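Local coordinates for protein chlorite dismutase (Nitrobacter winogradskyi, PDB 3QPI) that binds heme b and uses it to split chlorite into chloride and molecular oxygen, as a dimeric member of the chlorite dismutase family, at residues A[109-114]-A[164-169]; A[93-98]-A[168-173]. All blocks are in the same frame, centred on the assembly; numbering follows the deposited sequence.

Contact 1: A[109-114]-A[164-169]; sequences EDKSHH and ATEEWT. With HEM (protoporphyrin IX containing Fe), chain C.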
loop_
_atom_site.group_PDB
_atom_site.type_symbol
_atom_site.label_atom_id
_atom_site.label_comp_id
_atom_site.label_asym_id
_atom_site.label_seq_id
_atom_site.Cartn_x
_atom_site.Cartn_y
_atom_site.Cartn_z
ATOM N N GLU A 109 2.340 -9.940 12.624
ATOM C CA GLU A 109 1.035 -10.415 13.044
ATOM C C GLU A 109 0.858 -10.511 14.581
ATOM O O GLU A 109 -0.069 -9.921 15.140
ATOM C CB GLU A 109 0.725 -11.751 12.369
ATOM C CG GLU A 109 -0.719 -12.211 12.567
ATOM C CD GLU A 109 -1.750 -11.175 12.114
ATOM O OE1 GLU A 109 -2.929 -11.292 12.508
ATOM O OE2 GLU A 109 -1.394 -10.239 11.363
ATOM N N ASP A 110 1.721 -11.243 15.278
ATOM C CA ASP A 110 1.433 -11.515 16.691
ATOM C C ASP A 110 1.416 -10.245 17.542
ATOM O O ASP A 110 0.589 -10.116 18.416
ATOM C CB ASP A 110 2.383 -12.559 17.264
ATOM C CG ASP A 110 2.219 -13.920 16.598
ATOM O OD1 ASP A 110 1.173 -14.170 15.949
ATOM O OD2 ASP A 110 3.145 -14.747 16.718
ATOM N N LYS A 111 2.299 -9.297 17.257
ATOM C CA LYS A 111 2.324 -8.039 17.981
ATOM C C LYS A 111 1.501 -6.942 17.284
ATOM O O LYS A 111 0.785 -6.205 17.948
ATOM C CB LYS A 111 3.759 -7.558 18.151
ATOM C CG LYS A 111 4.687 -8.595 18.745
ATOM C CD LYS A 111 6.075 -8.018 18.940
ATOM C CE LYS A 111 7.128 -9.103 19.229
ATOM N NZ LYS A 111 8.470 -8.511 19.527
ATOM N N SER A 112 1.596 -6.818 15.957
ATOM C CA SER A 112 0.890 -5.730 15.274
ATOM C C SER A 112 -0.478 -6.163 14.769
ATOM O O SER A 112 -1.279 -5.321 14.432
ATOM C CB SER A 112 1.718 -5.165 14.113
ATOM O OG SER A 112 3.012 -4.750 14.553
ATOM N N HIS A 113 -0.751 -7.464 14.721
ATOM C CA HIS A 113 -2.033 -7.962 14.214
ATOM C C HIS A 113 -2.445 -7.318 12.885
ATOM O O HIS A 113 -3.624 -6.994 12.668
ATOM C CB HIS A 113 -3.128 -7.719 15.238
ATOM C CG HIS A 113 -2.813 -8.271 16.589
ATOM N ND1 HIS A 113 -2.753 -9.625 16.841
ATOM C CD2 HIS A 113 -2.524 -7.654 17.759
ATOM C CE1 HIS A 113 -2.447 -9.820 18.112
ATOM N NE2 HIS A 113 -2.301 -8.641 18.690
ATOM N N HIS A 114 -1.470 -7.149 11.998
ATOM C CA HIS A 114 -1.691 -6.506 10.708
ATOM C C HIS A 114 -2.886 -7.114 10.004
ATOM O O HIS A 114 -3.718 -6.404 9.453
ATOM C CB HIS A 114 -0.453 -6.673 9.823
ATOM C CG HIS A 114 -0.473 -5.831 8.593
ATOM N ND1 HIS A 114 0.522 -4.922 8.301
ATOM C CD2 HIS A 114 -1.351 -5.772 7.564
ATOM C CE1 HIS A 114 0.250 -4.330 7.152
ATOM N NE2 HIS A 114 -0.883 -4.826 6.687
ATOM N N ALA A 164 0.195 3.151 14.145
ATOM C CA ALA A 164 0.504 3.115 15.596
ATOM C C ALA A 164 1.155 1.797 16.046
ATOM O O ALA A 164 1.436 1.629 17.222
ATOM C CB ALA A 164 -0.756 3.373 16.437
ATOM N N THR A 165 1.382 0.862 15.126
ATOM C CA THR A 165 1.792 -0.490 15.508
ATOM C C THR A 165 3.302 -0.605 15.628
ATOM O O THR A 165 4.041 0.276 15.174
ATOM C CB THR A 165 1.279 -1.518 14.527
ATOM O OG1 THR A 165 1.841 -1.268 13.225
ATOM C CG2 THR A 165 -0.257 -1.439 14.456
ATOM N N GLU A 166 3.747 -1.659 16.308
ATOM C CA GLU A 166 5.177 -1.951 16.421
ATOM C C GLU A 166 5.772 -2.175 15.016
ATOM O O GLU A 166 6.903 -1.753 14.736
ATOM C CB GLU A 166 5.408 -3.175 17.307
ATOM C CG GLU A 166 6.889 -3.511 17.552
ATOM C CD GLU A 166 7.083 -4.675 18.527
ATOM O OE1 GLU A 166 6.227 -4.845 19.420
ATOM O OE2 GLU A 166 8.086 -5.429 18.400
ATOM N N GLU A 167 5.013 -2.835 14.141
ATOM C CA GLU A 167 5.462 -2.991 12.772
ATOM C C GLU A 167 5.886 -1.641 12.193
ATOM O O GLU A 167 6.926 -1.541 11.545
ATOM C CB GLU A 167 4.389 -3.615 11.885
ATOM C CG GLU A 167 4.793 -3.594 10.396
ATOM C CD GLU A 167 3.825 -4.337 9.480
ATOM O OE1 GLU A 167 2.735 -4.719 9.946
ATOM O OE2 GLU A 167 4.169 -4.563 8.292
ATOM N N TRP A 168 5.097 -0.599 12.435
ATOM C CA TRP A 168 5.372 0.683 11.809
ATOM C C TRP A 168 6.573 1.436 12.375
ATOM O O TRP A 168 7.046 2.383 11.738
ATOM C CB TRP A 168 4.136 1.593 11.778
ATOM C CG TRP A 168 3.629 1.733 10.326
ATOM C CD1 TRP A 168 3.795 2.803 9.485
ATOM C CD2 TRP A 168 2.937 0.728 9.564
ATOM N NE1 TRP A 168 3.221 2.533 8.252
ATOM C CE2 TRP A 168 2.683 1.272 8.280
ATOM C CE3 TRP A 168 2.482 -0.567 9.855
ATOM C CZ2 TRP A 168 1.998 0.562 7.288
ATOM C CZ3 TRP A 168 1.792 -1.271 8.870
ATOM C CH2 TRP A 168 1.571 -0.705 7.597
ATOM N N THR A 169 7.078 1.013 13.540
ATOM C CA THR A 169 8.262 1.654 14.100
ATOM C C THR A 169 9.459 1.377 13.213
ATOM O O THR A 169 10.474 2.063 13.312
ATOM C CB THR A 169 8.594 1.179 15.548
ATOM O OG1 THR A 169 8.897 -0.216 15.531
ATOM C CG2 THR A 169 7.432 1.431 16.501
HETATM C CHA HEM C . 1.217 -6.807 3.855
HETATM C CHB HEM C . -3.469 -7.349 4.664
HETATM C CHC HEM C . -4.013 -2.518 4.753
HETATM C CHD HEM C . 0.663 -2.044 4.244
HETATM C C1A HEM C . -0.025 -7.307 4.054
HETATM C C2A HEM C . -0.281 -8.739 4.048
HETATM C C3A HEM C . -1.597 -8.938 4.259
HETATM C C4A HEM C . -2.181 -7.608 4.414
HETATM C CMA HEM C . -2.322 -10.330 4.356
HETATM C CAA HEM C . 0.856 -9.757 3.866
HETATM C CBA HEM C . 1.018 -10.270 2.442
HETATM C CGA HEM C . 2.038 -11.389 2.518
HETATM O O1A HEM C . 3.143 -11.152 1.996
HETATM O O2A HEM C . 1.774 -12.484 3.110
HETATM C C1B HEM C . -3.946 -6.085 4.727
HETATM C C2B HEM C . -5.362 -5.817 4.785
HETATM C C3B HEM C . -5.508 -4.500 4.765
HETATM C C4B HEM C . -4.197 -3.883 4.731
HETATM C CMB HEM C . -6.529 -6.837 4.803
HETATM C CAB HEM C . -6.886 -3.803 4.821
HETATM C CBB HEM C . -7.184 -2.869 3.915
HETATM C C1C HEM C . -2.808 -1.939 4.654
HETATM C C2C HEM C . -2.488 -0.511 4.634
HETATM C C3C HEM C . -1.172 -0.417 4.453
HETATM C C4C HEM C . -0.647 -1.769 4.401
HETATM C CMC HEM C . -3.529 0.630 4.717
HETATM C CAC HEM C . -0.259 0.819 4.374
HETATM C CBC HEM C . -0.628 1.951 4.989
HETATM C C1D HEM C . 1.244 -3.233 4.049
HETATM C C2D HEM C . 2.662 -3.397 3.835
HETATM C C3D HEM C . 2.808 -4.907 3.707
HETATM C C4D HEM C . 1.487 -5.460 3.886
HETATM C CMD HEM C . 3.810 -2.341 3.731
HETATM C CAD HEM C . 4.100 -5.700 3.473
HETATM C CBD HEM C . 4.602 -6.111 4.866
HETATM C CGD HEM C . 5.969 -6.746 4.734
HETATM O O1D HEM C . 6.096 -7.703 3.936
HETATM O O2D HEM C . 6.928 -6.300 5.423
HETATM N NA HEM C . -1.220 -6.596 4.264
HETATM N NB HEM C . -3.232 -4.888 4.695
HETATM N NC HEM C . -1.664 -2.676 4.520
HETATM N ND HEM C . 0.574 -4.468 4.090
HETATM FE FE HEM C . -1.272 -4.552 4.550
HETATM O O HOH W 1 1.604 -3.248 17.911
#

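Contact 2: A[93-98]-A[168-173]; sequences SAAWWE and WTYVER. With HEM (protoporphyrin IX containing Fe), chain C.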
loop_
_atom_site.group_PDB
_atom_site.type_symbol
_atom_site.label_atom_id
_atom_site.label_comp_id
_atom_site.label_asym_id
_atom_site.label_seq_id
_atom_site.Cartn_x
_atom_site.Cartn_y
_atom_site.Cartn_z
ATOM N N SER A 93 13.340 -0.224 7.539
ATOM C CA SER A 93 14.741 -0.017 7.903
ATOM C C SER A 93 15.596 -1.259 7.746
ATOM O O SER A 93 15.092 -2.399 7.746
ATOM C CB SER A 93 14.842 0.412 9.363
ATOM O OG SER A 93 14.343 -0.605 10.217
ATOM N N ALA A 94 16.895 -1.018 7.623
ATOM C CA ALA A 94 17.889 -2.086 7.687
ATOM C C ALA A 94 17.646 -3.017 8.880
ATOM O O ALA A 94 17.720 -4.234 8.747
ATOM C CB ALA A 94 19.307 -1.496 7.750
ATOM N N ALA A 95 17.340 -2.456 10.040
ATOM C CA ALA A 95 17.050 -3.283 11.207
ATOM C C ALA A 95 15.898 -4.279 10.926
ATOM O O ALA A 95 15.944 -5.423 11.354
ATOM C CB ALA A 95 16.734 -2.394 12.443
ATOM N N TRP A 96 14.878 -3.847 10.204
ATOM C CA TRP A 96 13.797 -4.759 9.800
ATOM C C TRP A 96 14.315 -5.928 8.955
ATOM O O TRP A 96 14.033 -7.106 9.225
ATOM C CB TRP A 96 12.705 -4.010 8.993
ATOM C CG TRP A 96 11.616 -4.935 8.489
ATOM C CD1 TRP A 96 11.460 -5.415 7.207
ATOM C CD2 TRP A 96 10.545 -5.508 9.263
ATOM N NE1 TRP A 96 10.346 -6.238 7.141
ATOM C CE2 TRP A 96 9.769 -6.310 8.383
ATOM C CE3 TRP A 96 10.165 -5.420 10.611
ATOM C CZ2 TRP A 96 8.644 -7.025 8.815
ATOM C CZ3 TRP A 96 9.037 -6.122 11.036
ATOM C CH2 TRP A 96 8.298 -6.918 10.146
ATOM N N TRP A 97 15.068 -5.597 7.920
ATOM C CA TRP A 97 15.464 -6.593 6.939
ATOM C C TRP A 97 16.496 -7.570 7.500
ATOM O O TRP A 97 16.564 -8.717 7.054
ATOM C CB TRP A 97 15.965 -5.911 5.662
ATOM C CG TRP A 97 14.851 -5.162 4.977
ATOM C CD1 TRP A 97 14.761 -3.811 4.762
ATOM C CD2 TRP A 97 13.649 -5.735 4.448
ATOM N NE1 TRP A 97 13.582 -3.513 4.114
ATOM C CE2 TRP A 97 12.880 -4.676 3.912
ATOM C CE3 TRP A 97 13.150 -7.045 4.370
ATOM C CZ2 TRP A 97 11.643 -4.882 3.321
ATOM C CZ3 TRP A 97 11.918 -7.248 3.774
ATOM C CH2 TRP A 97 11.178 -6.172 3.259
ATOM N N GLU A 98 17.263 -7.137 8.501
ATOM C CA GLU A 98 18.236 -8.015 9.140
ATOM C C GLU A 98 17.569 -9.099 9.987
ATOM O O GLU A 98 18.108 -10.170 10.139
ATOM C CB GLU A 98 19.222 -7.198 9.995
ATOM C CG GLU A 98 20.218 -6.398 9.146
ATOM C CD GLU A 98 21.122 -5.450 9.948
ATOM O OE1 GLU A 98 21.520 -4.400 9.376
ATOM O OE2 GLU A 98 21.450 -5.750 11.126
ATOM N N TRP A 168 5.097 -0.599 12.435
ATOM C CA TRP A 168 5.372 0.683 11.809
ATOM C C TRP A 168 6.573 1.436 12.375
ATOM O O TRP A 168 7.046 2.383 11.738
ATOM C CB TRP A 168 4.136 1.593 11.778
ATOM C CG TRP A 168 3.629 1.733 10.326
ATOM C CD1 TRP A 168 3.795 2.803 9.485
ATOM C CD2 TRP A 168 2.937 0.728 9.564
ATOM N NE1 TRP A 168 3.221 2.533 8.252
ATOM C CE2 TRP A 168 2.683 1.272 8.280
ATOM C CE3 TRP A 168 2.482 -0.567 9.855
ATOM C CZ2 TRP A 168 1.998 0.562 7.288
ATOM C CZ3 TRP A 168 1.792 -1.271 8.870
ATOM C CH2 TRP A 168 1.571 -0.705 7.597
ATOM N N THR A 169 7.078 1.013 13.540
ATOM C CA THR A 169 8.262 1.654 14.100
ATOM C C THR A 169 9.459 1.377 13.213
ATOM O O THR A 169 10.474 2.063 13.312
ATOM C CB THR A 169 8.594 1.179 15.548
ATOM O OG1 THR A 169 8.897 -0.216 15.531
ATOM C CG2 THR A 169 7.432 1.431 16.501
ATOM N N TYR A 170 9.342 0.375 12.342
ATOM C CA TYR A 170 10.404 0.062 11.395
ATOM C C TYR A 170 10.286 0.789 10.033
ATOM O O TYR A 170 11.146 0.612 9.157
ATOM C CB TYR A 170 10.446 -1.451 11.140
ATOM C CG TYR A 170 10.827 -2.254 12.357
ATOM C CD1 TYR A 170 12.170 -2.513 12.657
ATOM C CD2 TYR A 170 9.855 -2.758 13.207
ATOM C CE1 TYR A 170 12.534 -3.253 13.794
ATOM C CE2 TYR A 170 10.210 -3.497 14.354
ATOM C CZ TYR A 170 11.545 -3.740 14.627
ATOM O OH TYR A 170 11.875 -4.462 15.745
ATOM N N VAL A 171 9.236 1.586 9.835
ATOM C CA VAL A 171 9.108 2.330 8.575
ATOM C C VAL A 171 9.947 3.603 8.603
ATOM O O VAL A 171 9.815 4.409 9.509
ATOM C CB VAL A 171 7.643 2.684 8.266
ATOM C CG1 VAL A 171 7.548 3.607 7.043
ATOM C CG2 VAL A 171 6.847 1.420 8.048
ATOM N N GLU A 172 10.807 3.788 7.616
ATOM C CA GLU A 172 11.706 4.935 7.623
ATOM C C GLU A 172 11.431 5.915 6.486
ATOM O O GLU A 172 11.971 7.023 6.474
ATOM C CB GLU A 172 13.172 4.476 7.570
ATOM C CG GLU A 172 13.599 3.853 6.237
ATOM C CD GLU A 172 15.068 3.437 6.247
ATOM O OE1 GLU A 172 15.694 3.378 5.171
ATOM O OE2 GLU A 172 15.602 3.167 7.345
ATOM N N ARG A 173 10.625 5.499 5.516
ATOM C CA ARG A 173 10.115 6.436 4.536
ATOM C C ARG A 173 8.714 6.013 4.113
ATOM O O ARG A 173 8.456 4.833 3.902
ATOM C CB ARG A 173 11.040 6.554 3.324
ATOM C CG ARG A 173 10.656 7.679 2.373
ATOM C CD ARG A 173 11.603 7.808 1.167
ATOM N NE ARG A 173 11.179 8.909 0.294
ATOM C CZ ARG A 173 11.544 9.074 -0.981
ATOM N NH1 ARG A 173 12.372 8.216 -1.564
ATOM N NH2 ARG A 173 11.074 10.112 -1.679
HETATM C CHA HEM C . 1.217 -6.807 3.855
HETATM C CHB HEM C . -3.469 -7.349 4.664
HETATM C CHC HEM C . -4.013 -2.518 4.753
HETATM C CHD HEM C . 0.663 -2.044 4.244
HETATM C C1A HEM C . -0.025 -7.307 4.054
HETATM C C2A HEM C . -0.281 -8.739 4.048
HETATM C C3A HEM C . -1.597 -8.938 4.259
HETATM C C4A HEM C . -2.181 -7.608 4.414
HETATM C CMA HEM C . -2.322 -10.330 4.356
HETATM C CAA HEM C . 0.856 -9.757 3.866
HETATM C CBA HEM C . 1.018 -10.270 2.442
HETATM C CGA HEM C . 2.038 -11.389 2.518
HETATM O O1A HEM C . 3.143 -11.152 1.996
HETATM O O2A HEM C . 1.774 -12.484 3.110
HETATM C C1B HEM C . -3.946 -6.085 4.727
HETATM C C2B HEM C . -5.362 -5.817 4.785
HETATM C C3B HEM C . -5.508 -4.500 4.765
HETATM C C4B HEM C . -4.197 -3.883 4.731
HETATM C CMB HEM C . -6.529 -6.837 4.803
HETATM C CAB HEM C . -6.886 -3.803 4.821
HETATM C CBB HEM C . -7.184 -2.869 3.915
HETATM C C1C HEM C . -2.808 -1.939 4.654
HETATM C C2C HEM C . -2.488 -0.511 4.634
HETATM C C3C HEM C . -1.172 -0.417 4.453
HETATM C C4C HEM C . -0.647 -1.769 4.401
HETATM C CMC HEM C . -3.529 0.630 4.717
HETATM C CAC HEM C . -0.259 0.819 4.374
HETATM C CBC HEM C . -0.628 1.951 4.989
HETATM C C1D HEM C . 1.244 -3.233 4.049
HETATM C C2D HEM C . 2.662 -3.397 3.835
HETATM C C3D HEM C . 2.808 -4.907 3.707
HETATM C C4D HEM C . 1.487 -5.460 3.886
HETATM C CMD HEM C . 3.810 -2.341 3.731
HETATM C CAD HEM C . 4.100 -5.700 3.473
HETATM C CBD HEM C . 4.602 -6.111 4.866
HETATM C CGD HEM C . 5.969 -6.746 4.734
HETATM O O1D HEM C . 6.096 -7.703 3.936
HETATM O O2D HEM C . 6.928 -6.300 5.423
HETATM N NA HEM C . -1.220 -6.596 4.264
HETATM N NB HEM C . -3.232 -4.888 4.695
HETATM N NC HEM C . -1.664 -2.676 4.520
HETATM N ND HEM C . 0.574 -4.468 4.090
HETATM FE FE HEM C . -1.272 -4.552 4.550
HETATM O O HOH W 2 17.839 1.716 7.616
#

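Contact 1: A[109-114]-A[164-169]
Thr165 packs against Ser112 at the point where the two backbones come closest, its CB 3.7 Å from Ser112 CB, while its OG1 bonds back to the carbonyl of Leu162 in helix 152-163. Glu166 comes next. Its extended side chain crosses that of Lys111 at a slant: the carboxylate lies alongside Lys111 CD, with Glu166 OE1 3.2 Å from it, and makes only a weak salt bridge with the tip, Lys111 NZ to Glu166 OE2 3.3 Å. A water also joins Lys111 O to Glu166 N. Glu167 carries the contact at both ends. Its backbone N donates to Ser112 OG (2.8 Å), a hydroxyl that also bonds Ile107 O and so ties this turn to the last turns of helix 101-111. The carboxylate arrives at the rim of the His114 ring because the chain is stretched out, CG pointing opposite the backbone N (chi1 172°). His114 ND1 donates to Glu167 OE1 over 2.8 Å, nearly straight at 170° and in the ring plane, on the syn side of the carboxylate but 26° out of its plane. Glu167 OE2 is held by a salt bridge to Lys92. Replacing Glu167 by alanine would probably leave His114 ND1 without its acceptor, Lys92 without this countercharge, and the imidazole less firmly fixed in rotation. Trp168 then lays the edge of its six-membered ring beside the imidazole rim, CZ3 3.8 Å from His114 CE1, neither ring over the other's face. The other ring nitrogen, His114 NE2, binds the heme iron at 2.2 Å. Hydrogen bonding to the carboxylate would be expected to make the imidazole a stronger electron donor; this is a proximal histidine-carboxylate pair, comparable with the histidine-aspartate pair of many heme peroxidases.

Contact 2: A[93-98]-A[168-173]
The N-terminal turn of the short helix 94-98 meets the start of strand 171-181 here, beside a propionate of the heme, and Ser93 and Tyr170 make the central link. Ser93 N donates to Tyr170 O over 2.9 Å; the nitrogen sits nearly on the extension of the carbonyl bond, but the bond is bent at the hydrogen (143°). The serine is the N-cap of the helix: its hydroxyl, set between the backbone N and the carbonyl carbon (chi1 62°), accepts from Trp96 N at 3.3 Å. The same OG lies in the plane of the Tyr170 ring, at its edge, 3.8 Å from CD1. Trp96 approaches that ring from over one face, putting CE3 3.7 Å from Tyr170 CG, off toward the rim. The two side chains run at about a right angle and their ring planes are 58° apart, so the pair is neither a stack nor a T-shape. The side chains of Trp96 and Tyr170 both touch Ile107 of helix 101-111.

In the ferredoxin-like fold of the dimeric alpha-beta barrel clan, this places a helix following strand 84-92 against the neighbouring antiparallel strand 171-181. Glu172 and Arg173 both face Arg91 across those strands, forming a classic beta bulge. From it the extended Glu172 side chain reaches to the helix start, with OE2 3.3 Å from Ser93 CA, and a water bridges the same oxygen (2.7 Å) to Ala94 N (2.9 Å). The pyrrole side of the Trp96 indole lies near the heme, NE1 3.8 Å from heme O2D, while Lys92 forms a cation-pi contact with this indole.

Overall arrangement
Contacts 1 and 2 end on the same part of the chain: residues 164-169 and 168-173 overlap at Trp168 and Thr169, and the contact centres lie about 12 Å apart. Their first segments lie at the start of helix 94-98 and at the C-terminal end of the next helix, 101-111. Contact 1 supplies the axial ligand to the iron, whereas contact 2 brings an indole beside a propionate. Lys92, a heme-binding residue just before 93-98, connects them, since it pairs with the carboxylate of Glu167, meets the ring of Trp96 and hydrogen-bonds the heme. Residues 164-173 thus pass beside the proximal histidine, at Glu167 and Trp168, and lead into strand 171-181.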